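Local coordinates for cellulose 1,4-beta-cellobiosidase (Thermobifida fusca, PDB 4JJJ), which is probably a cellulase of glycoside hydrolase family 48, releasing cellobiose from cellulose chains, and is represented here by its catalytic domain, at residues V445-Q450 with L488-V493. The protein carries 1 engineered substitution. Numbering follows the deposited sequence. Where two conformers were deposited one is given.
Sequences VPWAIQ and LHVQVV
Trp-447 carries CG anti to its own N (chi1 171°), which sends the indole away from the helix 435-450 and onto the strand 488-496. There it meets Val-490, whose side chain crosses the indole at about a right angle; a chi1 of 66° sets CG1 of this valine between the backbone N and the carbonyl carbon, and it is this branch that reaches the ring. The CZ2-CE2 side of the indole, next to NE1, does the touching: CZ2 of Trp-447 lies 3.7 Å from CG1 of Val-490, with CE2 of the same ring 4.0 Å from that methyl. Val-492, two residues on and on the same side of the strand, adds a looser contact, its CG2 standing 4.1 Å from CZ2 of Trp-447. Both methyls approach the ring obliquely. The pyrrole N-H is used differently: a water in the plane of the ring at its edge accepts from NE1 of Trp-447 at 2.8 Å and donates to O of Val-490, also at 2.8 Å. Replacing Trp-447 by an alanine is likely to leave both valine methyls without their aromatic partner and the water without its N-H donor. Around the indole, Trp-444 packs edge-to-face and the ring of His-451 meets it with the planes at about 50°, while Trp-471 and Leu-469 of the neighbouring strand 465-473 touch Val-490 and Val-492. The contact thus joins helix 435-450 to a two-stranded antiparallel sheet in an (alpha/alpha)6 domain; water satisfies the indole N-H while methyls pack at CZ2 and CE2, together probably limiting ring rotation.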
loop_
_atom_site.group_PDB
_atom_site.type_symbol
_atom_site.label_atom_id
_atom_site.label_comp_id
_atom_site.label_asym_id
_atom_site.label_seq_id
_atom_site.Cartn_x
_atom_site.Cartn_y
_atom_site.Cartn_z
ATOM N N VAL A 445 -8.955 18.528 -10.694
ATOM C CA VAL A 445 -8.828 19.569 -9.676
ATOM C C VAL A 445 -10.163 20.294 -9.420
ATOM O O VAL A 445 -10.594 20.345 -8.284
ATOM C CB VAL A 445 -7.645 20.517 -9.967
ATOM C CG1 VAL A 445 -7.656 21.768 -9.077
ATOM C CG2 VAL A 445 -6.324 19.796 -9.747
ATOM N N PRO A 446 -10.870 20.710 -10.447
ATOM C CA PRO A 446 -12.168 21.322 -10.178
ATOM C C PRO A 446 -13.146 20.456 -9.457
ATOM O O PRO A 446 -13.885 20.952 -8.616
ATOM C CB PRO A 446 -12.666 21.777 -11.540
ATOM C CG PRO A 446 -11.536 21.703 -12.453
ATOM C CD PRO A 446 -10.479 20.819 -11.878
ATOM N N TRP A 447 -13.162 19.177 -9.787
ATOM C CA TRP A 447 -14.025 18.235 -9.175
ATOM C C TRP A 447 -13.694 18.136 -7.726
ATOM O O TRP A 447 -14.578 18.142 -6.862
ATOM C CB TRP A 447 -13.870 16.814 -9.810
ATOM C CG TRP A 447 -14.560 15.762 -9.131
ATOM C CD1 TRP A 447 -15.917 15.536 -9.059
ATOM C CD2 TRP A 447 -13.954 14.658 -8.447
ATOM N NE1 TRP A 447 -16.181 14.388 -8.376
ATOM C CE2 TRP A 447 -14.996 13.829 -7.966
ATOM C CE3 TRP A 447 -12.625 14.337 -8.094
ATOM C CZ2 TRP A 447 -14.779 12.691 -7.202
ATOM C CZ3 TRP A 447 -12.385 13.198 -7.344
ATOM C CH2 TRP A 447 -13.515 12.370 -6.870
ATOM N N ALA A 448 -12.421 18.010 -7.389
ATOM C CA ALA A 448 -12.052 17.927 -5.993
ATOM C C ALA A 448 -12.386 19.165 -5.206
ATOM O O ALA A 448 -12.976 19.088 -4.126
ATOM C CB ALA A 448 -10.544 17.626 -5.844
ATOM N N ILE A 449 -12.034 20.324 -5.759
ATOM C CA ILE A 449 -12.377 21.628 -5.164
ATOM C C ILE A 449 -13.878 21.748 -4.887
ATOM O O ILE A 449 -14.271 22.195 -3.782
ATOM C CB ILE A 449 -11.804 22.773 -6.042
ATOM C CG1 ILE A 449 -10.272 22.735 -5.978
ATOM C CG2 ILE A 449 -12.381 24.103 -5.557
ATOM C CD1 ILE A 449 -9.645 23.752 -6.912
ATOM N N GLN A 450 -14.673 21.344 -5.855
ATOM C CA GLN A 450 -16.157 21.440 -5.806
ATOM C C GLN A 450 -16.753 20.626 -4.687
ATOM O O GLN A 450 -17.904 20.824 -4.325
ATOM C CB GLN A 450 -16.702 20.890 -7.089
ATOM C CG GLN A 450 -16.584 21.780 -8.284
ATOM C CD GLN A 450 -15.838 23.106 -8.072
ATOM O OE1 GLN A 450 -14.734 23.301 -8.632
ATOM N NE2 GLN A 450 -16.499 24.085 -7.366
ATOM N N LEU A 488 -18.865 6.704 -17.500
ATOM C CA LEU A 488 -18.194 6.360 -16.257
ATOM C C LEU A 488 -18.387 7.482 -15.245
ATOM O O LEU A 488 -18.137 8.656 -15.547
ATOM C CB LEU A 488 -16.717 6.265 -16.547
ATOM C CG LEU A 488 -15.865 5.969 -15.271
ATOM C CD1 LEU A 488 -16.246 4.699 -14.556
ATOM C CD2 LEU A 488 -14.405 5.986 -15.789
ATOM N N HIS A 489 -18.972 7.136 -14.107
ATOM C CA HIS A 489 -19.417 8.103 -13.156
ATOM C C HIS A 489 -18.955 7.885 -11.731
ATOM O O HIS A 489 -18.812 6.805 -11.308
ATOM C CB HIS A 489 -20.992 8.090 -13.075
ATOM C CG HIS A 489 -21.656 8.238 -14.372
ATOM N ND1 HIS A 489 -21.949 9.475 -14.879
ATOM C CD2 HIS A 489 -22.117 7.330 -15.256
ATOM C CE1 HIS A 489 -22.549 9.329 -16.042
ATOM N NE2 HIS A 489 -22.699 8.027 -16.271
ATOM N N VAL A 490 -18.753 8.975 -11.017
ATOM C CA VAL A 490 -18.507 8.910 -9.621
ATOM C C VAL A 490 -19.340 10.006 -8.905
ATOM O O VAL A 490 -19.458 11.184 -9.379
ATOM C CB VAL A 490 -16.988 9.099 -9.315
ATOM C CG1 VAL A 490 -16.479 10.493 -9.676
ATOM C CG2 VAL A 490 -16.735 8.936 -7.840
ATOM N N GLN A 491 -19.807 9.657 -7.696
ATOM C CA GLN A 491 -20.449 10.624 -6.802
ATOM C C GLN A 491 -19.822 10.458 -5.381
ATOM O O GLN A 491 -19.411 9.331 -4.983
ATOM C CB GLN A 491 -22.021 10.545 -6.853
ATOM C CG GLN A 491 -22.521 9.230 -6.411
ATOM C CD GLN A 491 -24.044 9.147 -6.449
ATOM O OE1 GLN A 491 -24.725 10.097 -6.119
ATOM N NE2 GLN A 491 -24.498 7.921 -6.624
ATOM N N VAL A 492 -19.687 11.595 -4.727
ATOM C CA VAL A 492 -19.187 11.654 -3.359
ATOM C C VAL A 492 -20.410 11.425 -2.471
ATOM O O VAL A 492 -21.378 12.223 -2.558
ATOM C CB VAL A 492 -18.512 12.994 -3.049
ATOM C CG1 VAL A 492 -18.034 13.045 -1.596
ATOM C CG2 VAL A 492 -17.358 13.196 -4.053
ATOM N N VAL A 493 -20.352 10.410 -1.624
ATOM C CA VAL A 493 -21.462 10.084 -0.725
ATOM C C VAL A 493 -21.185 10.298 0.760
ATOM O O VAL A 493 -22.077 10.064 1.604
ATOM C CB VAL A 493 -21.984 8.653 -0.990
ATOM C CG1 VAL A 493 -22.513 8.586 -2.447
ATOM C CG2 VAL A 493 -20.966 7.613 -0.760
HETATM O O HOH W 1 -18.860 13.698 -8.256
#